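Local coordinates for protein transferrin (Manduca sexta, PDB 6WB6) that carries iron in the insect, binding one ferric ion per molecule together with a carbonate anion, at residues A[81-95]-A[224-237]. Numbering follows the deposited sequence.
Sequences DEEPDAPFRYEAVIV and IFTRKFFGLPVGTT. With FE (Fe (III) ion), chain E.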
ATOM      1  N   ASP A  81       4.030  24.724 -16.863  1.00 23.26           N
ATOM      2  CA  ASP A  81       4.453  25.890 -17.631  1.00 28.52           C
ATOM      3  C   ASP A  81       4.611  25.539 -19.098  1.00 26.70           C
ATOM      4  O   ASP A  81       4.432  26.405 -19.960  1.00 26.28           O
ATOM      5  CB  ASP A  81       5.741  26.448 -17.033  1.00 30.72           C
ATOM      6  CG  ASP A  81       5.482  27.232 -15.744  1.00 33.68           C
ATOM      7  OD1 ASP A  81       4.597  28.116 -15.744  1.00 45.64           O
ATOM      8  OD2 ASP A  81       6.142  26.964 -14.728  1.00 42.58           O
ATOM      9  N   GLU A  82       4.881  24.265 -19.394  1.00 26.29           N
ATOM     10  CA  GLU A  82       4.958  23.801 -20.771  1.00 23.15           C
ATOM     11  C   GLU A  82       3.591  23.819 -21.431  1.00 27.95           C
ATOM     12  O   GLU A  82       3.481  24.139 -22.620  1.00 28.76           O
ATOM     13  CB  GLU A  82       5.556  22.393 -20.798  1.00 25.95           C
ATOM     14  CG  GLU A  82       5.916  21.894 -22.153  1.00 27.01           C
ATOM     15  CD  GLU A  82       6.755  20.634 -22.077  1.00 29.53           C
ATOM     16  OE1 GLU A  82       6.807  20.026 -20.982  1.00 28.66           O
ATOM     17  OE2 GLU A  82       7.371  20.258 -23.101  1.00 23.37           O
ATOM     18  N   GLU A  83       2.536  23.489 -20.685  1.00 21.35           N
ATOM     19  CA  GLU A  83       1.175  23.436 -21.223  1.00 25.15           C
ATOM     20  C   GLU A  83       0.197  24.226 -20.351  1.00 28.47           C
ATOM     21  O   GLU A  83      -0.805  23.693 -19.860  1.00 27.41           O
ATOM     22  CB  GLU A  83       0.727  21.982 -21.356  1.00 24.18           C
ATOM     23  CG  GLU A  83       1.502  21.183 -22.394  1.00 23.70           C
ATOM     24  CD  GLU A  83       1.027  19.752 -22.490  1.00 18.47           C
ATOM     25  OE1 GLU A  83       1.512  18.918 -21.705  1.00 22.96           O
ATOM     26  OE2 GLU A  83       0.139  19.476 -23.319  1.00 24.56           O
ATOM     27  N   PRO A  84       0.433  25.523 -20.177  1.00 26.03           N
ATOM     28  CA  PRO A  84      -0.418  26.308 -19.261  1.00 29.10           C
ATOM     29  C   PRO A  84      -1.862  26.406 -19.716  1.00 25.87           C
ATOM     30  O   PRO A  84      -2.752  26.630 -18.882  1.00 26.26           O
ATOM     31  CB  PRO A  84       0.257  27.685 -19.247  1.00 26.66           C
ATOM     32  CG  PRO A  84       0.960  27.766 -20.587  1.00 28.78           C
ATOM     33  CD  PRO A  84       1.379  26.357 -20.934  1.00 26.65           C
ATOM     34  N   ASP A  85      -2.122  26.226 -21.001  1.00 22.51           N
ATOM     35  CA  ASP A  85      -3.457  26.383 -21.563  1.00 36.91           C
ATOM     36  C   ASP A  85      -4.134  25.065 -21.929  1.00 26.49           C
ATOM     37  O   ASP A  85      -5.266  25.077 -22.412  1.00 31.87           O
ATOM     38  CB  ASP A  85      -3.365  27.302 -22.785  1.00 34.04           C
ATOM     39  CG  ASP A  85      -2.980  28.723 -22.397  1.00 40.88           C
ATOM     40  OD1 ASP A  85      -3.659  29.268 -21.506  1.00 44.69           O
ATOM     41  OD2 ASP A  85      -1.997  29.278 -22.947  1.00 33.62           O
ATOM     42  N   ALA A  86      -3.480  23.940 -21.726  1.00 29.36           N
ATOM     43  CA  ALA A  86      -4.100  22.663 -22.050  1.00 24.26           C
ATOM     44  C   ALA A  86      -5.155  22.309 -21.006  1.00 26.33           C
ATOM     45  O   ALA A  86      -4.900  22.440 -19.803  1.00 28.11           O
ATOM     46  CB  ALA A  86      -3.041  21.565 -22.125  1.00 25.01           C
ATOM     47  N   PRO A  87      -6.342  21.851 -21.423  1.00 27.50           N
ATOM     48  CA  PRO A  87      -7.407  21.544 -20.454  1.00 28.01           C
ATOM     49  C   PRO A  87      -7.091  20.377 -19.540  1.00 15.15           C
ATOM     50  O   PRO A  87      -7.640  20.322 -18.438  1.00 16.99           O
ATOM     51  CB  PRO A  87      -8.615  21.226 -21.349  1.00 24.44           C
ATOM     52  CG  PRO A  87      -8.002  20.799 -22.630  1.00 22.36           C
ATOM     53  CD  PRO A  87      -6.774  21.589 -22.804  1.00 28.79           C
ATOM     54  N   PHE A  88      -6.208  19.473 -19.954  1.00 20.45           N
ATOM     55  CA  PHE A  88      -5.928  18.231 -19.253  1.00 22.11           C
ATOM     56  C   PHE A  88      -4.432  18.072 -19.022  1.00 19.48           C
ATOM     57  O   PHE A  88      -3.597  18.566 -19.798  1.00 16.20           O
ATOM     58  CB  PHE A  88      -6.427  16.997 -20.051  1.00 25.78           C
ATOM     59  CG  PHE A  88      -7.844  17.113 -20.530  1.00 25.90           C
ATOM     60  CD1 PHE A  88      -8.883  17.179 -19.630  1.00 19.79           C
ATOM     61  CD2 PHE A  88      -8.137  17.135 -21.888  1.00 28.53           C
ATOM     62  CE1 PHE A  88     -10.190  17.283 -20.070  1.00 21.29           C
ATOM     63  CE2 PHE A  88      -9.440  17.233 -22.324  1.00 24.81           C
ATOM     64  CZ  PHE A  88     -10.469  17.317 -21.416  1.00 20.32           C
ATOM     65  N   ARG A  89      -4.101  17.375 -17.935  1.00 14.56           N
ATOM     66  CA  ARG A  89      -2.716  17.036 -17.673  1.00 14.22           C
ATOM     67  C   ARG A  89      -2.100  16.315 -18.866  1.00 21.23           C
ATOM     68  O   ARG A  89      -0.957  16.591 -19.265  1.00 15.65           O
ATOM     69  CB  ARG A  89      -2.618  16.169 -16.429  1.00 16.38           C
ATOM     70  CG  ARG A  89      -1.167  15.868 -16.045  1.00 13.05           C
ATOM     71  CD  ARG A  89      -1.164  15.188 -14.750  1.00 18.01           C
ATOM     72  NE  ARG A  89       0.120  14.624 -14.367  1.00 16.77           N
ATOM     73  CZ  ARG A  89       0.375  14.192 -13.142  1.00 19.06           C
ATOM     74  NH1 ARG A  89      -0.587  14.256 -12.227  1.00 19.84           N
ATOM     75  NH2 ARG A  89       1.562  13.665 -12.839  1.00 19.74           N
ATOM     76  N   TYR A  90      -2.802  15.334 -19.411  1.00 17.35           N
ATOM     77  CA  TYR A  90      -2.308  14.617 -20.620  1.00 24.90           C
ATOM     78  C   TYR A  90      -3.413  13.804 -21.253  1.00 16.52           C
ATOM     79  O   TYR A  90      -4.200  13.261 -20.588  1.00 24.86           O
ATOM     80  CB  TYR A  90      -1.087  13.706 -20.478  1.00 15.94           C
ATOM     81  CG  TYR A  90      -1.023  12.739 -19.334  1.00 18.00           C
ATOM     82  CD1 TYR A  90      -1.764  11.581 -19.363  1.00 21.17           C
ATOM     83  CD2 TYR A  90      -0.157  12.938 -18.279  1.00 20.08           C
ATOM     84  CE1 TYR A  90      -1.685  10.658 -18.351  1.00 17.07           C
ATOM     85  CE2 TYR A  90      -0.056  12.024 -17.262  1.00 18.50           C
ATOM     86  CZ  TYR A  90      -0.840  10.895 -17.297  1.00 23.23           C
ATOM     87  OH  TYR A  90      -0.765   9.999 -16.329  1.00 14.84           O
ATOM     88  N   GLU A  91      -3.405  13.822 -22.554  1.00 17.05           N
ATOM     89  CA  GLU A  91      -4.345  13.066 -23.352  1.00 26.27           C
ATOM     90  C   GLU A  91      -3.744  11.724 -23.720  1.00 24.46           C
ATOM     91  O   GLU A  91      -2.570  11.637 -24.103  1.00 18.35           O
ATOM     92  CB  GLU A  91      -4.703  13.829 -24.618  1.00 24.49           C
ATOM     93  CG  GLU A  91      -5.371  15.159 -24.329  1.00 24.19           C
ATOM     94  CD  GLU A  91      -5.265  16.063 -25.519  1.00 31.29           C
ATOM     95  OE1 GLU A  91      -4.160  16.610 -25.726  1.00 25.92           O
ATOM     96  OE2 GLU A  91      -6.255  16.165 -26.277  1.00 27.17           O
ATOM     97  N   ALA A  92      -4.571  10.690 -23.602  1.00 14.76           N
ATOM     98  CA  ALA A  92      -4.189   9.327 -23.920  1.00 18.93           C
ATOM     99  C   ALA A  92      -4.413   9.115 -25.401  1.00 18.54           C
ATOM    100  O   ALA A  92      -5.440   9.515 -25.943  1.00 16.14           O
ATOM    101  CB  ALA A  92      -5.014   8.317 -23.108  1.00 17.90           C
ATOM    102  N   VAL A  93      -3.446   8.492 -26.061  1.00 21.06           N
ATOM    103  CA  VAL A  93      -3.553   8.282 -27.489  1.00 16.42           C
ATOM    104  C   VAL A  93      -3.166   6.854 -27.803  1.00 18.57           C
ATOM    105  O   VAL A  93      -2.518   6.164 -27.010  1.00 14.74           O
ATOM    106  CB  VAL A  93      -2.693   9.289 -28.313  1.00 10.15           C
ATOM    107  CG1 VAL A  93      -3.253  10.698 -28.133  1.00 23.46           C
ATOM    108  CG2 VAL A  93      -1.276   9.232 -27.954  1.00 12.22           C
ATOM    109  N   ILE A  94      -3.591   6.429 -28.989  1.00 16.87           N
ATOM    110  CA  ILE A  94      -3.246   5.151 -29.599  1.00 19.54           C
ATOM    111  C   ILE A  94      -2.403   5.468 -30.833  1.00 17.81           C
ATOM    112  O   ILE A  94      -2.843   6.230 -31.702  1.00 21.37           O
ATOM    113  CB  ILE A  94      -4.498   4.365 -30.009  1.00 13.46           C
ATOM    114  CG1 ILE A  94      -5.530   4.283 -28.874  1.00 16.33           C
ATOM    115  CG2 ILE A  94      -4.090   2.962 -30.475  1.00 15.83           C
ATOM    116  CD1 ILE A  94      -6.836   3.703 -29.315  1.00 24.72           C
ATOM    117  N   VAL A  95      -1.198   4.910 -30.919  1.00 15.93           N
ATOM    118  CA  VAL A  95      -0.270   5.237 -32.005  1.00 15.68           C
ATOM    119  C   VAL A  95       0.065   3.955 -32.767  1.00 15.83           C
ATOM    120  O   VAL A  95       0.472   2.954 -32.169  1.00 18.50           O
ATOM    121  CB  VAL A  95       1.001   5.937 -31.490  1.00 19.22           C
ATOM    122  CG1 VAL A  95       1.953   6.273 -32.658  1.00 24.24           C
ATOM    123  CG2 VAL A  95       0.657   7.246 -30.667  1.00 16.59           C
ATOM    124  N   ILE A 224       2.166  14.368 -25.567  1.00 21.62           N
ATOM    125  CA  ILE A 224       3.349  15.195 -25.451  1.00 19.05           C
ATOM    126  C   ILE A 224       4.588  14.372 -25.743  1.00 26.00           C
ATOM    127  O   ILE A 224       5.512  14.846 -26.421  1.00 20.57           O
ATOM    128  CB  ILE A 224       3.393  15.870 -24.067  1.00 23.95           C
ATOM    129  CG1 ILE A 224       4.559  16.834 -23.992  1.00 25.62           C
ATOM    130  CG2 ILE A 224       3.480  14.845 -22.937  1.00 14.60           C
ATOM    131  CD1 ILE A 224       4.480  17.803 -22.800  1.00 25.36           C
ATOM    132  N   PHE A 225       4.622  13.115 -25.270  1.00 22.36           N
ATOM    133  CA  PHE A 225       5.740  12.249 -25.626  1.00 17.49           C
ATOM    134  C   PHE A 225       5.645  11.785 -27.062  1.00 22.08           C
ATOM    135  O   PHE A 225       6.672  11.464 -27.668  1.00 24.05           O
ATOM    136  CB  PHE A 225       5.830  11.037 -24.698  1.00 21.50           C
ATOM    137  CG  PHE A 225       6.612  11.305 -23.449  1.00 23.66           C
ATOM    138  CD1 PHE A 225       5.997  11.841 -22.355  1.00 21.70           C
ATOM    139  CD2 PHE A 225       7.968  11.048 -23.386  1.00 27.35           C
ATOM    140  CE1 PHE A 225       6.691  12.117 -21.228  1.00 18.63           C
ATOM    141  CE2 PHE A 225       8.676  11.319 -22.233  1.00 26.22           C
ATOM    142  CZ  PHE A 225       8.033  11.861 -21.161  1.00 30.16           C
ATOM    143  N   THR A 226       4.443  11.743 -27.633  1.00 18.07           N
ATOM    144  CA  THR A 226       4.341  11.380 -29.044  1.00 21.25           C
ATOM    145  C   THR A 226       4.871  12.514 -29.918  1.00 21.92           C
ATOM    146  O   THR A 226       5.665  12.294 -30.840  1.00 25.59           O
ATOM    147  CB  THR A 226       2.901  11.046 -29.405  1.00 19.96           C
ATOM    148  OG1 THR A 226       2.424   9.972 -28.577  1.00 21.81           O
ATOM    149  CG2 THR A 226       2.786  10.645 -30.865  1.00 21.29           C
ATOM    150  N   ARG A 227       4.473  13.741 -29.611  1.00 21.38           N
ATOM    151  CA  ARG A 227       4.941  14.877 -30.380  1.00 23.59           C
ATOM    152  C   ARG A 227       6.455  15.046 -30.258  1.00 20.02           C
ATOM    153  O   ARG A 227       7.141  15.229 -31.262  1.00 24.44           O
ATOM    154  CB  ARG A 227       4.187  16.117 -29.921  1.00 18.56           C
ATOM    155  CG  ARG A 227       2.759  16.059 -30.339  1.00 23.37           C
ATOM    156  CD  ARG A 227       2.018  17.353 -30.067  1.00 27.87           C
ATOM    157  NE  ARG A 227       2.547  18.458 -30.848  1.00 31.84           N
ATOM    158  CZ  ARG A 227       2.245  18.690 -32.116  1.00 26.13           C
ATOM    159  NH1 ARG A 227       1.407  17.891 -32.757  1.00 24.06           N
ATOM    160  NH2 ARG A 227       2.786  19.735 -32.729  1.00 27.58           N
ATOM    161  N   LYS A 228       7.001  14.927 -29.053  1.00 21.50           N
ATOM    162  CA  LYS A 228       8.439  15.117 -28.897  1.00 28.11           C
ATOM    163  C   LYS A 228       9.234  13.990 -29.536  1.00 22.93           C
ATOM    164  O   LYS A 228      10.348  14.216 -30.020  1.00 18.85           O
ATOM    165  CB  LYS A 228       8.800  15.221 -27.424  1.00 23.68           C
ATOM    166  CG  LYS A 228       8.153  16.377 -26.765  1.00 25.63           C
ATOM    167  CD  LYS A 228       8.627  16.545 -25.342  1.00 16.29           C
ATOM    168  CE  LYS A 228       8.066  17.814 -24.805  1.00 23.03           C
ATOM    169  NZ  LYS A 228       8.242  17.878 -23.342  1.00 32.38           N
ATOM    170  N   PHE A 229       8.681  12.782 -29.544  1.00 20.47           N
ATOM    171  CA  PHE A 229       9.361  11.664 -30.179  1.00 25.53           C
ATOM    172  C   PHE A 229       9.668  12.001 -31.624  1.00 25.86           C
ATOM    173  O   PHE A 229      10.691  11.581 -32.152  1.00 18.69           O
ATOM    174  CB  PHE A 229       8.488  10.403 -30.079  1.00 23.20           C
ATOM    175  CG  PHE A 229       9.135   9.138 -30.623  1.00 21.18           C
ATOM    176  CD1 PHE A 229      10.101   8.464 -29.899  1.00 20.70           C
ATOM    177  CD2 PHE A 229       8.727   8.606 -31.826  1.00 21.04           C
ATOM    178  CE1 PHE A 229      10.664   7.295 -30.395  1.00 28.58           C
ATOM    179  CE2 PHE A 229       9.285   7.452 -32.331  1.00 22.12           C
ATOM    180  CZ  PHE A 229      10.252   6.798 -31.619  1.00 27.48           C
ATOM    181  N   PHE A 230       8.802  12.785 -32.260  1.00 27.47           N
ATOM    182  CA  PHE A 230       8.959  13.188 -33.644  1.00 28.44           C
ATOM    183  C   PHE A 230       9.484  14.606 -33.779  1.00 25.45           C
ATOM    184  O   PHE A 230       9.286  15.234 -34.821  1.00 30.75           O
ATOM    185  CB  PHE A 230       7.626  13.040 -34.359  1.00 25.77           C
ATOM    186  CG  PHE A 230       7.106  11.623 -34.363  1.00 30.19           C
ATOM    187  CD1 PHE A 230       7.765  10.634 -35.066  1.00 22.86           C
ATOM    188  CD2 PHE A 230       5.970  11.283 -33.656  1.00 21.64           C
ATOM    189  CE1 PHE A 230       7.283   9.356 -35.068  1.00 22.77           C
ATOM    190  CE2 PHE A 230       5.496  10.014 -33.659  1.00 22.47           C
ATOM    191  CZ  PHE A 230       6.149   9.043 -34.361  1.00 17.92           C
ATOM    192  N   GLY A 231      10.100  15.135 -32.729  1.00 31.84           N
ATOM    193  CA  GLY A 231      10.672  16.470 -32.784  1.00 32.65           C
ATOM    194  C   GLY A 231       9.650  17.572 -32.908  1.00 32.96           C
ATOM    195  O   GLY A 231      10.005  18.715 -33.230  1.00 23.96           O
ATOM    196  N   LEU A 232       8.392  17.267 -32.656  1.00 25.19           N
ATOM    197  CA  LEU A 232       7.375  18.272 -32.893  1.00 21.04           C
ATOM    198  C   LEU A 232       7.230  19.194 -31.692  1.00 32.34           C
ATOM    199  O   LEU A 232       7.541  18.805 -30.561  1.00 32.20           O
ATOM    200  CB  LEU A 232       6.047  17.611 -33.202  1.00 26.41           C
ATOM    201  CG  LEU A 232       6.055  16.889 -34.546  1.00 27.03           C
ATOM    202  CD1 LEU A 232       4.802  16.048 -34.678  1.00 25.08           C
ATOM    203  CD2 LEU A 232       6.122  17.885 -35.670  1.00 28.04           C
ATOM    204  N   PRO A 233       6.778  20.426 -31.914  1.00 31.35           N
ATOM    205  CA  PRO A 233       6.554  21.334 -30.791  1.00 31.47           C
ATOM    206  C   PRO A 233       5.317  20.940 -30.016  1.00 21.10           C
ATOM    207  O   PRO A 233       4.370  20.371 -30.561  1.00 30.63           O
ATOM    208  CB  PRO A 233       6.358  22.688 -31.470  1.00 34.32           C
ATOM    209  CG  PRO A 233       5.731  22.345 -32.755  1.00 40.96           C
ATOM    210  CD  PRO A 233       6.360  21.044 -33.187  1.00 34.10           C
ATOM    211  N   VAL A 234       5.336  21.252 -28.726  1.00 26.56           N
ATOM    212  CA  VAL A 234       4.175  21.039 -27.870  1.00 28.56           C
ATOM    213  C   VAL A 234       4.184  22.101 -26.778  1.00 28.73           C
ATOM    214  O   VAL A 234       5.201  22.310 -26.108  1.00 25.87           O
ATOM    215  CB  VAL A 234       4.152  19.599 -27.296  1.00 33.64           C
ATOM    216  CG1 VAL A 234       5.501  19.185 -26.752  1.00 31.83           C
ATOM    217  CG2 VAL A 234       3.081  19.454 -26.223  1.00 30.52           C
ATOM    218  N   GLY A 235       3.059  22.792 -26.619  1.00 29.63           N
ATOM    219  CA  GLY A 235       2.985  23.836 -25.603  1.00 31.71           C
ATOM    220  C   GLY A 235       4.061  24.884 -25.846  1.00 30.93           C
ATOM    221  O   GLY A 235       4.257  25.347 -26.970  1.00 34.36           O
ATOM    222  N   THR A 236       4.789  25.242 -24.785  1.00 32.30           N
ATOM    223  CA  THR A 236       5.900  26.180 -24.874  1.00 37.39           C
ATOM    224  C   THR A 236       7.158  25.543 -25.446  1.00 39.08           C
ATOM    225  O   THR A 236       8.155  26.244 -25.662  1.00 42.59           O
ATOM    226  CB  THR A 236       6.249  26.742 -23.492  1.00 32.00           C
ATOM    227  OG1 THR A 236       6.689  25.668 -22.648  1.00 30.20           O
ATOM    228  CG2 THR A 236       5.063  27.470 -22.871  1.00 30.84           C
ATOM    229  N   THR A 237       7.146  24.265 -25.662  1.00 34.12           N
ATOM    230  CA  THR A 237       8.350  23.601 -26.129  1.00 34.59           C
ATOM    231  C   THR A 237       8.399  23.661 -27.643  1.00 37.12           C
ATOM    232  O   THR A 237       7.412  23.300 -28.301  1.00 33.02           O
ATOM    233  CB  THR A 237       8.401  22.155 -25.685  1.00 35.60           C
ATOM    234  OG1 THR A 237       8.249  22.091 -24.263  1.00 34.32           O
ATOM    235  CG2 THR A 237       9.737  21.530 -26.106  1.00 35.51           C
TER
HETATM  236 FE    FE E 701       0.793   8.505 -16.632  1.00 13.92          FE
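The E82 carboxylate receives K228 on the syn side of OE2, with NZ 16° out of its plane, while CD1 of I224 lies 3.7 Å from the other oxygen, OE1. A second flat group braces the same loop from within: the guanidinium of R227 carries CB of L232 against one face and, in its plane at the edge, grips the carbonyl oxygen of P233 side-on through NE and NH2. E82 and K228 approach from opposite directions on extended chains, closing to 2.5 Å between OE2 and NZ in a salt bridge. T237 OG1 is modelled as a donor to the same OE2, but at 2.3 Å the spacing is doubtful. With CG of E82 anti to the backbone N (chi1 -170°), the carboxylate is carried across to the K228 ammonium, while the backbone carbonyl oxygen of E82 accepts from T236 N on an in-plane lone pair (2.8 Å). G235, at positive phi, brings its CA within 3.0 Å of E82 O in a CA-H...O contact. Farther along, V95 CG2 reaches T226 tip to tip, 3.9 Å from OG1, a hydroxyl hydrogen-bonded to the K222 carbonyl oxygen. An alanine in place of K228 is likely to leave the E82 carboxylate without its countercharge on this side of the contact. Y90, on strand 90-97, binds the ferric ion with Y204. The K228 ammonium would probably favour ionised E82, pinning the V234-T237 type II' turn by charge beside the T236 backbone bond.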